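Local coordinates for fructosyl amine: oxygen oxidoreductase (Aspergillus fumigatus, PDB 3DJD), which oxidises fructosyl amines with molecular oxygen as acceptor, using a covalently bound FAD, and belongs to the MSOX/MTOX family of flavoprotein oxidases, at residues N342-I347 with S363-K368; P233-L238 with I334-D339. All blocks are in the same frame, centred on the assembly; numbering follows the deposited sequence.

How the contacts relate
Both contacts touch the same FAD; contact 2 takes in the C-terminal half of strand 331-339, and contact 1 comes later in the chain. Contact 2 is fully buried: a regular antiparallel strand pair in the larger mixed sheet, held by backbone hydrogen bonds and apolar packing, with a cysteine joined covalently to the flavin. Contact 1 is only partly buried; it joins the stretch leading into strand 346-347 to the loop after strand 356-360, tied by arginine side chains reaching backbone carbonyls, and its backbone amides meet the flavin and the ribityl chain. The two touch directly where Ser-363 N lies 2.9 Å from Ala-338 O, probably a hydrogen bond, and where Cys-337 SG packs against Gly-364.

Contact 1. Residues N342-I347 with S363-K368; sequences NREFLI and SGRGFK. With FAD (flavin-adenine dinucleotide), chain C.
Arg-365 lays its guanidinium over one face of the Phe-345 ring, the two planes only 19° apart, with CZ of Arg-365 3.6 Å from CE1 of Phe-345. Within its own guanidinium plane Arg-365 works side-on: NE and NH2 both donate to Arg-343 O, the NH2 bond being 2.8 Å. NH2 also meets Glu-344 OE1 in a salt bridge of 3.4 Å, the carboxylate turned almost perpendicular to the guanidinium; Asn-70 bonds to both groups. Arg-343 repeats the side-on grip in the other direction. Its chain bends at chi3 (68°), bringing NE and NH2 onto Ser-363 O, each at 3.0 Å, while its CB packs on CB of Ser-363. A water links Arg-343 NH2, weakly, to Gly-364 O. Ser-363 OG lies against Arg-343 CA and hydrogen-bonds to Gly-361 O and Thr-340 N. Beyond this knot the 363-368 loop presents three successive amides to FAD: Gly-366 N to O3', Phe-367 N to N1 and Lys-368 N to O2 at 2.7 Å. Four N-H bonds thus satisfy two loop carbonyls and tie the flavin-binding loop to its neighbour. The amides donated to N1 and O2 would probably favour negative charge there in the reduced flavin.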
ATOM      1  N   ASN A 342      -7.411  11.185  -9.337  1.00 16.10           N
ATOM      2  CA  ASN A 342      -8.300  11.520  -8.218  1.00 16.53           C
ATOM      3  C   ASN A 342      -8.171  10.528  -7.046  1.00 16.54           C
ATOM      4  O   ASN A 342      -8.996  10.525  -6.114  1.00 16.23           O
ATOM      5  CB  ASN A 342      -9.754  11.569  -8.704  1.00 17.83           C
ATOM      6  CG  ASN A 342     -10.214  10.263  -9.344  1.00 20.40           C
ATOM      7  OD1 ASN A 342      -9.458   9.262  -9.451  1.00 20.95           O
ATOM      8  ND2 ASN A 342     -11.472  10.271  -9.805  1.00 25.05           N
ATOM      9  N   ARG A 343      -7.153   9.669  -7.124  1.00 15.36           N
ATOM     10  CA  ARG A 343      -6.902   8.628  -6.104  1.00 15.37           C
ATOM     11  C   ARG A 343      -8.062   7.650  -5.906  1.00 15.05           C
ATOM     12  O   ARG A 343      -8.176   7.005  -4.852  1.00 14.48           O
ATOM     13  CB  ARG A 343      -6.435   9.243  -4.782  1.00 15.29           C
ATOM     14  CG  ARG A 343      -5.010   9.819  -4.896  1.00 16.49           C
ATOM     15  CD  ARG A 343      -4.498  10.313  -3.559  1.00 17.57           C
ATOM     16  NE  ARG A 343      -4.261   9.227  -2.608  1.00 19.29           N
ATOM     17  CZ  ARG A 343      -4.062   9.422  -1.308  1.00 20.51           C
ATOM     18  NH1 ARG A 343      -4.067  10.667  -0.828  1.00 21.19           N
ATOM     19  NH2 ARG A 343      -3.849   8.387  -0.492  1.00 20.14           N
ATOM     20  N   GLU A 344      -8.888   7.515  -6.947  1.00 15.00           N
ATOM     21  CA  GLU A 344      -9.870   6.432  -7.005  1.00 14.38           C
ATOM     22  C   GLU A 344      -9.205   5.218  -7.646  1.00 14.37           C
ATOM     23  O   GLU A 344      -8.280   5.373  -8.444  1.00 13.92           O
ATOM     24  CB  GLU A 344     -11.115   6.842  -7.804  1.00 16.01           C
ATOM     25  CG  GLU A 344     -11.933   8.018  -7.231  1.00 17.12           C
ATOM     26  CD  GLU A 344     -12.418   7.822  -5.790  1.00 22.74           C
ATOM     27  OE1 GLU A 344     -12.381   6.690  -5.275  1.00 23.04           O
ATOM     28  OE2 GLU A 344     -12.859   8.820  -5.152  1.00 25.67           O
ATOM     29  N   PHE A 345      -9.668   4.017  -7.295  1.00 12.53           N
ATOM     30  CA  PHE A 345      -9.077   2.780  -7.820  1.00 12.35           C
ATOM     31  C   PHE A 345      -9.280   2.615  -9.325  1.00 12.50           C
ATOM     32  O   PHE A 345     -10.198   3.217  -9.927  1.00 12.91           O
ATOM     33  CB  PHE A 345      -9.625   1.553  -7.068  1.00 12.51           C
ATOM     34  CG  PHE A 345      -9.414   1.610  -5.567  1.00 11.52           C
ATOM     35  CD1 PHE A 345      -8.314   2.281  -5.026  1.00 10.09           C
ATOM     36  CD2 PHE A 345     -10.311   0.949  -4.702  1.00 12.85           C
ATOM     37  CE1 PHE A 345      -8.121   2.342  -3.626  1.00 13.91           C
ATOM     38  CE2 PHE A 345     -10.124   0.994  -3.288  1.00 13.27           C
ATOM     39  CZ  PHE A 345      -9.019   1.684  -2.769  1.00 14.11           C
ATOM     40  N   LEU A 346      -8.418   1.809  -9.936  1.00 12.26           N
ATOM     41  CA  LEU A 346      -8.583   1.484 -11.348  1.00 12.28           C
ATOM     42  C   LEU A 346      -8.772  -0.013 -11.479  1.00 12.14           C
ATOM     43  O   LEU A 346      -7.809  -0.804 -11.513  1.00 11.66           O
ATOM     44  CB  LEU A 346      -7.413   1.993 -12.183  1.00 12.86           C
ATOM     45  CG  LEU A 346      -7.396   1.590 -13.663  1.00 13.36           C
ATOM     46  CD1 LEU A 346      -8.694   1.880 -14.415  1.00 16.16           C
ATOM     47  CD2 LEU A 346      -6.194   2.298 -14.323  1.00 12.71           C
ATOM     48  N   ILE A 347     -10.044  -0.399 -11.482  1.00 11.45           N
ATOM     49  CA  ILE A 347     -10.428  -1.805 -11.482  1.00 11.32           C
ATOM     50  C   ILE A 347     -11.499  -1.965 -12.516  1.00 11.79           C
ATOM     51  O   ILE A 347     -12.632  -1.481 -12.326  1.00 11.40           O
ATOM     52  CB  ILE A 347     -10.957  -2.271 -10.083  1.00 10.80           C
ATOM     53  CG1 ILE A 347      -9.846  -2.125  -9.009  1.00 12.10           C
ATOM     54  CG2 ILE A 347     -11.544  -3.716 -10.157  1.00 11.18           C
ATOM     55  CD1 ILE A 347     -10.337  -2.306  -7.562  1.00 12.05           C
ATOM     56  N   SER A 363      -3.391   3.854  -5.222  1.00 10.16           N
ATOM     57  CA  SER A 363      -3.277   5.269  -4.849  1.00 10.60           C
ATOM     58  C   SER A 363      -2.849   5.442  -3.390  1.00 11.10           C
ATOM     59  O   SER A 363      -3.328   6.351  -2.691  1.00 11.54           O
ATOM     60  CB  SER A 363      -4.589   6.026  -5.154  1.00 10.96           C
ATOM     61  OG  SER A 363      -4.907   5.998  -6.548  1.00  9.98           O
ATOM     62  N   GLY A 364      -1.921   4.587  -2.955  1.00 10.55           N
ATOM     63  CA  GLY A 364      -1.344   4.707  -1.616  1.00 11.98           C
ATOM     64  C   GLY A 364      -2.272   4.370  -0.474  1.00 12.22           C
ATOM     65  O   GLY A 364      -1.944   4.619   0.692  1.00 13.08           O
ATOM     66  N   ARG A 365      -3.425   3.777  -0.788  1.00 11.73           N
ATOM     67  CA  ARG A 365      -4.400   3.462   0.251  1.00 12.57           C
ATOM     68  C   ARG A 365      -4.980   2.048   0.148  1.00 12.20           C
ATOM     69  O   ARG A 365      -6.008   1.765   0.759  1.00 12.93           O
ATOM     70  CB  ARG A 365      -5.510   4.541   0.337  1.00 13.05           C
ATOM     71  CG  ARG A 365      -6.331   4.666  -0.896  1.00 13.65           C
ATOM     72  CD  ARG A 365      -7.104   5.988  -0.916  1.00 17.57           C
ATOM     73  NE  ARG A 365      -7.999   6.044  -2.069  1.00 17.66           N
ATOM     74  CZ  ARG A 365      -9.205   5.474  -2.103  1.00 20.30           C
ATOM     75  NH1 ARG A 365      -9.664   4.797  -1.053  1.00 20.37           N
ATOM     76  NH2 ARG A 365      -9.954   5.563  -3.190  1.00 18.99           N
ATOM     77  N   GLY A 366      -4.282   1.139  -0.547  1.00  9.92           N
ATOM     78  CA  GLY A 366      -4.893  -0.136  -0.893  1.00 10.01           C
ATOM     79  C   GLY A 366      -4.664  -1.280   0.071  1.00  9.85           C
ATOM     80  O   GLY A 366      -5.242  -2.357  -0.113  1.00  8.86           O
ATOM     81  N   PHE A 367      -3.826  -1.091   1.087  1.00  8.79           N
ATOM     82  CA  PHE A 367      -3.530  -2.294   1.884  1.00  9.02           C
ATOM     83  C   PHE A 367      -4.721  -2.792   2.709  1.00  9.48           C
ATOM     84  O   PHE A 367      -4.993  -4.019   2.784  1.00  9.86           O
ATOM     85  CB  PHE A 367      -2.292  -2.228   2.776  1.00  8.83           C
ATOM     86  CG  PHE A 367      -2.011  -3.566   3.383  1.00  8.96           C
ATOM     87  CD1 PHE A 367      -1.321  -4.528   2.642  1.00  8.24           C
ATOM     88  CD2 PHE A 367      -2.617  -3.938   4.593  1.00  8.65           C
ATOM     89  CE1 PHE A 367      -1.136  -5.830   3.146  1.00  9.85           C
ATOM     90  CE2 PHE A 367      -2.429  -5.232   5.109  1.00 10.22           C
ATOM     91  CZ  PHE A 367      -1.674  -6.168   4.386  1.00  9.93           C
ATOM     92  N   LYS A 368      -5.471  -1.849   3.265  1.00  9.17           N
ATOM     93  CA  LYS A 368      -6.593  -2.218   4.101  1.00 10.22           C
ATOM     94  C   LYS A 368      -7.642  -3.059   3.343  1.00  9.50           C
ATOM     95  O   LYS A 368      -8.456  -3.725   3.966  1.00  8.98           O
ATOM     96  CB  LYS A 368      -7.194  -0.972   4.746  1.00 11.95           C
ATOM     97  CG  LYS A 368      -8.311  -0.341   4.027  1.00 16.65           C
ATOM     98  CD  LYS A 368      -9.114   0.536   5.015  1.00 22.16           C
ATOM     99  CE  LYS A 368     -10.050   1.489   4.286  1.00 24.30           C
ATOM    100  NZ  LYS A 368     -10.576   2.572   5.186  1.00 26.01           N
TER
HETATM  101  PA  FAD C 500       2.002  -4.241  -4.444  1.00  9.48           P
HETATM  102  O1A FAD C 500       1.546  -4.896  -3.200  1.00  8.99           O
HETATM  103  O2A FAD C 500       3.187  -3.368  -4.400  1.00  9.35           O
HETATM  104  O5B FAD C 500       2.323  -5.480  -5.411  1.00  9.84           O
HETATM  105  C5B FAD C 500       2.783  -5.316  -6.730  1.00  7.59           C
HETATM  106  C4B FAD C 500       3.488  -6.611  -7.090  1.00  8.37           C
HETATM  107  O4B FAD C 500       3.836  -6.450  -8.492  1.00  9.05           O
HETATM  108  C3B FAD C 500       4.806  -6.761  -6.326  1.00 10.25           C
HETATM  109  O3B FAD C 500       4.768  -7.951  -5.565  1.00  9.80           O
HETATM  110  C2B FAD C 500       5.862  -6.829  -7.453  1.00 10.47           C
HETATM  111  O2B FAD C 500       6.915  -7.802  -7.184  1.00  8.25           O
HETATM  112  C1B FAD C 500       4.984  -7.214  -8.676  1.00  9.52           C
HETATM  113  N9A FAD C 500       5.754  -7.014  -9.931  1.00  9.52           N
HETATM  114  C8A FAD C 500       6.604  -6.003 -10.229  1.00 10.74           C
HETATM  115  N7A FAD C 500       7.119  -6.216 -11.457  1.00  9.58           N
HETATM  116  C5A FAD C 500       6.620  -7.382 -11.910  1.00  9.30           C
HETATM  117  C6A FAD C 500       6.789  -8.124 -13.083  1.00  8.56           C
HETATM  118  N6A FAD C 500       7.667  -7.716 -14.021  1.00  8.85           N
HETATM  119  N1A FAD C 500       6.097  -9.279 -13.226  1.00  9.13           N
HETATM  120  C2A FAD C 500       5.247  -9.714 -12.282  1.00  8.62           C
HETATM  121  N3A FAD C 500       5.049  -9.023 -11.162  1.00  9.84           N
HETATM  122  C4A FAD C 500       5.735  -7.870 -10.955  1.00  9.50           C
HETATM  123  N1  FAD C 500      -2.429   1.298   2.697  1.00 10.78           N
HETATM  124  C2  FAD C 500      -3.326   1.158   3.756  1.00 11.88           C
HETATM  125  O2  FAD C 500      -4.428   0.649   3.562  1.00 12.40           O
HETATM  126  N3  FAD C 500      -2.960   1.623   5.031  1.00 12.86           N
HETATM  127  C4  FAD C 500      -1.720   2.248   5.251  1.00 12.96           C
HETATM  128  O4  FAD C 500      -1.406   2.640   6.382  1.00 12.60           O
HETATM  129  C4X FAD C 500      -0.824   2.372   4.187  1.00 12.51           C
HETATM  130  N5  FAD C 500       0.418   2.989   4.393  1.00 11.65           N
HETATM  131  C5X FAD C 500       1.394   2.908   3.379  1.00 11.35           C
HETATM  132  C6  FAD C 500       2.696   3.303   3.653  1.00 10.80           C
HETATM  133  C7  FAD C 500       3.667   3.186   2.662  1.00 11.76           C
HETATM  134  C7M FAD C 500       5.105   3.627   2.963  1.00 10.47           C
HETATM  135  C8  FAD C 500       3.306   2.701   1.404  1.00 11.08           C
HETATM  136  C8M FAD C 500       4.315   2.541   0.262  1.00 11.33           C
HETATM  137  C9  FAD C 500       2.021   2.277   1.131  1.00 10.06           C
HETATM  138  C9A FAD C 500       1.046   2.390   2.118  1.00  9.63           C
HETATM  139  N10 FAD C 500      -0.276   1.993   1.859  1.00 11.23           N
HETATM  140  C10 FAD C 500      -1.180   1.898   2.914  1.00  9.65           C
HETATM  141  C1' FAD C 500      -0.741   1.675   0.501  1.00 11.30           C
HETATM  142  C2' FAD C 500      -0.680   0.162   0.218  1.00 10.13           C
HETATM  143  O2' FAD C 500       0.537  -0.366   0.734  1.00  9.23           O
HETATM  144  C3' FAD C 500      -0.686  -0.082  -1.296  1.00  8.30           C
HETATM  145  O3' FAD C 500      -1.666   0.758  -1.909  1.00  7.68           O
HETATM  146  C4' FAD C 500      -1.000  -1.545  -1.648  1.00  8.45           C
HETATM  147  O4' FAD C 500      -0.203  -2.409  -0.896  1.00  9.68           O
HETATM  148  C5' FAD C 500      -0.632  -1.740  -3.122  1.00  9.03           C
HETATM  149  O5' FAD C 500      -1.015  -3.037  -3.539  1.00  7.05           O
HETATM  150  P   FAD C 500      -0.762  -3.513  -5.045  1.00  9.00           P
HETATM  151  O1P FAD C 500      -1.320  -2.554  -6.028  1.00  7.70           O
HETATM  152  O2P FAD C 500      -1.116  -4.940  -5.068  1.00  8.13           O
HETATM  153  O3P FAD C 500       0.884  -3.379  -5.183  1.00  8.97           O
HETATM  154  O   HOH W   1      -2.829   6.843   1.899  1.00 32.63           O

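Contact 2. Residues P233-L238 with I334-D339; sequences PTAWTL and ICWCAD. With FAD (flavin-adenine dinucleotide), chain C.
CB of Cys-335 packs on CD2 of Leu-238, and its SG is bonded covalently to the flavin methyl carbon C8M, at 2.0 Å. With SG anti to the backbone N (chi1 167°), the side chain leaves the sheet on the face that also carries Trp-236 and Cys-337. CB of Trp-236 lies 3.8 Å from the neighbouring flavin methyl C7M, and Cys-337 SG comes within 3.1 Å of the ribityl O3'. These residues are set by an antiparallel strand pair, 233-238 with 334-339, part of the larger mixed sheet; an 8-alpha-S-cysteinyl link of this kind is familiar from the MSOX family. Thr-234 and Cys-337 form one hydrogen-bonded pair, with Cys-337 N to Thr-234 O at 2.9 Å, and Trp-236 and Cys-335 form the next. On the other face, CB of Ala-235 sits over the six-membered ring of Trp-336, 3.5 Å from its centroid, in a CH-pi contact. Pro-233 O meets that indole at its edge, and Trp-336 NE1 bonds to Phe-300 O. Farther out, Asp-339 OD2 touches the rim of the Trp-236 ring at CH2, 3.6 Å away, while salt bridges from Arg-232 and Arg-411 hold the carboxylate. Trp-236 itself stacks on His-281 and donates NE1 to His-281 O.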
ATOM      1  N   PRO A 233       3.288   6.277 -10.674  1.00 11.56           N
ATOM      2  CA  PRO A 233       4.093   5.565  -9.676  1.00 11.44           C
ATOM      3  C   PRO A 233       4.769   6.567  -8.759  1.00 11.78           C
ATOM      4  O   PRO A 233       5.430   7.495  -9.232  1.00 11.57           O
ATOM      5  CB  PRO A 233       5.126   4.806 -10.523  1.00 11.37           C
ATOM      6  CG  PRO A 233       4.425   4.580 -11.832  1.00 12.19           C
ATOM      7  CD  PRO A 233       3.654   5.884 -12.048  1.00 11.57           C
ATOM      8  N   THR A 234       4.590   6.377  -7.458  1.00 11.45           N
ATOM      9  CA  THR A 234       5.014   7.358  -6.467  1.00 12.24           C
ATOM     10  C   THR A 234       5.463   6.586  -5.236  1.00 11.69           C
ATOM     11  O   THR A 234       4.870   5.555  -4.894  1.00 10.70           O
ATOM     12  CB  THR A 234       3.857   8.363  -6.146  1.00 12.82           C
ATOM     13  OG1 THR A 234       3.338   8.925  -7.366  1.00 13.59           O
ATOM     14  CG2 THR A 234       4.347   9.507  -5.233  1.00 13.68           C
ATOM     15  N   ALA A 235       6.517   7.072  -4.582  1.00 11.30           N
ATOM     16  CA  ALA A 235       7.132   6.355  -3.476  1.00 11.19           C
ATOM     17  C   ALA A 235       7.063   7.137  -2.176  1.00 11.74           C
ATOM     18  O   ALA A 235       7.177   8.399  -2.158  1.00 11.82           O
ATOM     19  CB  ALA A 235       8.611   6.015  -3.790  1.00 12.45           C
ATOM     20  N   TRP A 236       6.884   6.376  -1.106  1.00 10.83           N
ATOM     21  CA  TRP A 236       6.981   6.866   0.267  1.00 11.52           C
ATOM     22  C   TRP A 236       8.105   6.141   1.030  1.00 10.51           C
ATOM     23  O   TRP A 236       8.804   5.282   0.478  1.00 11.01           O
ATOM     24  CB  TRP A 236       5.613   6.857   0.980  1.00 11.69           C
ATOM     25  CG  TRP A 236       4.710   7.908   0.377  1.00 12.25           C
ATOM     26  CD1 TRP A 236       4.567   9.233   0.788  1.00 13.01           C
ATOM     27  CD2 TRP A 236       3.899   7.763  -0.782  1.00 12.19           C
ATOM     28  NE1 TRP A 236       3.695   9.890  -0.052  1.00 12.93           N
ATOM     29  CE2 TRP A 236       3.271   9.016  -1.022  1.00 13.30           C
ATOM     30  CE3 TRP A 236       3.637   6.691  -1.652  1.00 13.45           C
ATOM     31  CZ2 TRP A 236       2.394   9.226  -2.097  1.00 12.37           C
ATOM     32  CZ3 TRP A 236       2.751   6.891  -2.728  1.00 12.63           C
ATOM     33  CH2 TRP A 236       2.133   8.159  -2.934  1.00 13.21           C
ATOM     34  N   THR A 237       8.265   6.486   2.295  1.00 10.09           N
ATOM     35  CA  THR A 237       9.471   6.185   3.024  1.00  9.57           C
ATOM     36  C   THR A 237       9.104   5.643   4.407  1.00  9.41           C
ATOM     37  O   THR A 237       8.123   6.080   5.026  1.00  9.96           O
ATOM     38  CB  THR A 237      10.339   7.483   3.172  1.00 10.23           C
ATOM     39  OG1 THR A 237       9.486   8.590   3.465  1.00 11.62           O
ATOM     40  CG2 THR A 237      11.047   7.798   1.848  1.00  9.38           C
ATOM     41  N   LEU A 238       9.876   4.682   4.879  1.00  9.75           N
ATOM     42  CA  LEU A 238       9.617   4.109   6.193  1.00 10.47           C
ATOM     43  C   LEU A 238      10.932   3.705   6.845  1.00 10.60           C
ATOM     44  O   LEU A 238      11.899   3.371   6.147  1.00 11.19           O
ATOM     45  CB  LEU A 238       8.688   2.894   6.070  1.00 10.78           C
ATOM     46  CG  LEU A 238       9.238   1.597   5.459  1.00 10.62           C
ATOM     47  CD1 LEU A 238       9.826   0.641   6.493  1.00 14.17           C
ATOM     48  CD2 LEU A 238       8.090   0.873   4.674  1.00 15.47           C
ATOM     49  N   ILE A 334      12.328   2.607   0.735  1.00 10.31           N
ATOM     50  CA  ILE A 334      11.265   3.235  -0.039  1.00 10.62           C
ATOM     51  C   ILE A 334      10.213   2.190  -0.398  1.00 10.65           C
ATOM     52  O   ILE A 334      10.506   0.995  -0.502  1.00 10.34           O
ATOM     53  CB  ILE A 334      11.791   3.993  -1.275  1.00 11.62           C
ATOM     54  CG1 ILE A 334      12.429   3.031  -2.314  1.00 10.61           C
ATOM     55  CG2 ILE A 334      12.797   5.106  -0.813  1.00 12.28           C
ATOM     56  CD1 ILE A 334      12.806   3.704  -3.628  1.00 11.13           C
ATOM     57  N   CYS A 335       8.997   2.665  -0.595  1.00 10.57           N
ATOM     58  CA  CYS A 335       7.827   1.797  -0.723  1.00 11.14           C
ATOM     59  C   CYS A 335       6.950   2.455  -1.772  1.00 10.83           C
ATOM     60  O   CYS A 335       6.629   3.649  -1.642  1.00 10.67           O
ATOM     61  CB  CYS A 335       7.152   1.730   0.645  1.00 10.95           C
ATOM     62  SG  CYS A 335       5.473   1.025   0.676  1.00 12.97           S
ATOM     63  N   TRP A 336       6.611   1.724  -2.844  1.00 10.58           N
ATOM     64  CA  TRP A 336       5.962   2.325  -4.011  1.00 10.79           C
ATOM     65  C   TRP A 336       4.507   1.954  -4.163  1.00 10.75           C
ATOM     66  O   TRP A 336       4.119   0.816  -3.905  1.00  9.90           O
ATOM     67  CB  TRP A 336       6.659   1.895  -5.300  1.00 11.26           C
ATOM     68  CG  TRP A 336       8.006   2.462  -5.519  1.00 11.02           C
ATOM     69  CD1 TRP A 336       9.179   1.982  -5.057  1.00 11.90           C
ATOM     70  CD2 TRP A 336       8.322   3.591  -6.341  1.00 11.56           C
ATOM     71  NE1 TRP A 336      10.216   2.766  -5.505  1.00 10.72           N
ATOM     72  CE2 TRP A 336       9.716   3.756  -6.304  1.00 11.25           C
ATOM     73  CE3 TRP A 336       7.547   4.496  -7.069  1.00 11.74           C
ATOM     74  CZ2 TRP A 336      10.370   4.797  -6.979  1.00 12.87           C
ATOM     75  CZ3 TRP A 336       8.190   5.527  -7.757  1.00 14.18           C
ATOM     76  CH2 TRP A 336       9.592   5.671  -7.697  1.00 12.30           C
ATOM     77  N   CYS A 337       3.714   2.912  -4.639  1.00 10.87           N
ATOM     78  CA  CYS A 337       2.357   2.613  -5.092  1.00 10.49           C
ATOM     79  C   CYS A 337       2.145   3.441  -6.358  1.00 10.68           C
ATOM     80  O   CYS A 337       3.141   3.894  -6.968  1.00 11.02           O
ATOM     81  CB  CYS A 337       1.323   2.869  -3.986  1.00 10.64           C
ATOM     82  SG  CYS A 337      -0.295   2.102  -4.293  1.00 12.02           S
ATOM     83  N   ALA A 338       0.899   3.617  -6.775  1.00 10.27           N
ATOM     84  CA  ALA A 338       0.625   4.422  -7.965  1.00 10.57           C
ATOM     85  C   ALA A 338      -0.699   5.138  -7.824  1.00 11.35           C
ATOM     86  O   ALA A 338      -1.731   4.517  -7.563  1.00 11.66           O
ATOM     87  CB  ALA A 338       0.654   3.564  -9.237  1.00 10.25           C
ATOM     88  N   ASP A 339      -0.671   6.457  -8.043  1.00 10.84           N
ATOM     89  CA  ASP A 339      -1.862   7.302  -7.890  1.00 12.15           C
ATOM     90  C   ASP A 339      -2.564   7.534  -9.199  1.00 12.48           C
ATOM     91  O   ASP A 339      -1.921   7.893 -10.199  1.00 12.15           O
ATOM     92  CB  ASP A 339      -1.480   8.688  -7.360  1.00 12.22           C
ATOM     93  CG  ASP A 339      -1.019   8.661  -5.893  1.00 13.40           C
ATOM     94  OD1 ASP A 339      -1.652   7.951  -5.090  1.00 13.11           O
ATOM     95  OD2 ASP A 339      -0.042   9.374  -5.563  1.00 15.55           O
TER
HETATM   96  PA  FAD C 500       2.002  -4.241  -4.444  1.00  9.48           P
HETATM   97  O1A FAD C 500       1.546  -4.896  -3.200  1.00  8.99           O
HETATM   98  O2A FAD C 500       3.187  -3.368  -4.400  1.00  9.35           O
HETATM   99  O5B FAD C 500       2.323  -5.480  -5.411  1.00  9.84           O
HETATM  100  C5B FAD C 500       2.783  -5.316  -6.730  1.00  7.59           C
HETATM  101  C4B FAD C 500       3.488  -6.611  -7.090  1.00  8.37           C
HETATM  102  O4B FAD C 500       3.836  -6.450  -8.492  1.00  9.05           O
HETATM  103  C3B FAD C 500       4.806  -6.761  -6.326  1.00 10.25           C
HETATM  104  O3B FAD C 500       4.768  -7.951  -5.565  1.00  9.80           O
HETATM  105  C2B FAD C 500       5.862  -6.829  -7.453  1.00 10.47           C
HETATM  106  O2B FAD C 500       6.915  -7.802  -7.184  1.00  8.25           O
HETATM  107  C1B FAD C 500       4.984  -7.214  -8.676  1.00  9.52           C
HETATM  108  N9A FAD C 500       5.754  -7.014  -9.931  1.00  9.52           N
HETATM  109  C8A FAD C 500       6.604  -6.003 -10.229  1.00 10.74           C
HETATM  110  N7A FAD C 500       7.119  -6.216 -11.457  1.00  9.58           N
HETATM  111  C5A FAD C 500       6.620  -7.382 -11.910  1.00  9.30           C
HETATM  112  C6A FAD C 500       6.789  -8.124 -13.083  1.00  8.56           C
HETATM  113  N6A FAD C 500       7.667  -7.716 -14.021  1.00  8.85           N
HETATM  114  N1A FAD C 500       6.097  -9.279 -13.226  1.00  9.13           N
HETATM  115  C2A FAD C 500       5.247  -9.714 -12.282  1.00  8.62           C
HETATM  116  N3A FAD C 500       5.049  -9.023 -11.162  1.00  9.84           N
HETATM  117  C4A FAD C 500       5.735  -7.870 -10.955  1.00  9.50           C
HETATM  118  N1  FAD C 500      -2.429   1.298   2.697  1.00 10.78           N
HETATM  119  C2  FAD C 500      -3.326   1.158   3.756  1.00 11.88           C
HETATM  120  O2  FAD C 500      -4.428   0.649   3.562  1.00 12.40           O
HETATM  121  N3  FAD C 500      -2.960   1.623   5.031  1.00 12.86           N
HETATM  122  C4  FAD C 500      -1.720   2.248   5.251  1.00 12.96           C
HETATM  123  O4  FAD C 500      -1.406   2.640   6.382  1.00 12.60           O
HETATM  124  C4X FAD C 500      -0.824   2.372   4.187  1.00 12.51           C
HETATM  125  N5  FAD C 500       0.418   2.989   4.393  1.00 11.65           N
HETATM  126  C5X FAD C 500       1.394   2.908   3.379  1.00 11.35           C
HETATM  127  C6  FAD C 500       2.696   3.303   3.653  1.00 10.80           C
HETATM  128  C7  FAD C 500       3.667   3.186   2.662  1.00 11.76           C
HETATM  129  C7M FAD C 500       5.105   3.627   2.963  1.00 10.47           C
HETATM  130  C8  FAD C 500       3.306   2.701   1.404  1.00 11.08           C
HETATM  131  C8M FAD C 500       4.315   2.541   0.262  1.00 11.33           C
HETATM  132  C9  FAD C 500       2.021   2.277   1.131  1.00 10.06           C
HETATM  133  C9A FAD C 500       1.046   2.390   2.118  1.00  9.63           C
HETATM  134  N10 FAD C 500      -0.276   1.993   1.859  1.00 11.23           N
HETATM  135  C10 FAD C 500      -1.180   1.898   2.914  1.00  9.65           C
HETATM  136  C1' FAD C 500      -0.741   1.675   0.501  1.00 11.30           C
HETATM  137  C2' FAD C 500      -0.680   0.162   0.218  1.00 10.13           C
HETATM  138  O2' FAD C 500       0.537  -0.366   0.734  1.00  9.23           O
HETATM  139  C3' FAD C 500      -0.686  -0.082  -1.296  1.00  8.30           C
HETATM  140  O3' FAD C 500      -1.666   0.758  -1.909  1.00  7.68           O
HETATM  141  C4' FAD C 500      -1.000  -1.545  -1.648  1.00  8.45           C
HETATM  142  O4' FAD C 500      -0.203  -2.409  -0.896  1.00  9.68           O
HETATM  143  C5' FAD C 500      -0.632  -1.740  -3.122  1.00  9.03           C
HETATM  144  O5' FAD C 500      -1.015  -3.037  -3.539  1.00  7.05           O
HETATM  145  P   FAD C 500      -0.762  -3.513  -5.045  1.00  9.00           P
HETATM  146  O1P FAD C 500      -1.320  -2.554  -6.028  1.00  7.70           O
HETATM  147  O2P FAD C 500      -1.116  -4.940  -5.068  1.00  8.13           O
HETATM  148  O3P FAD C 500       0.884  -3.379  -5.183  1.00  8.97           O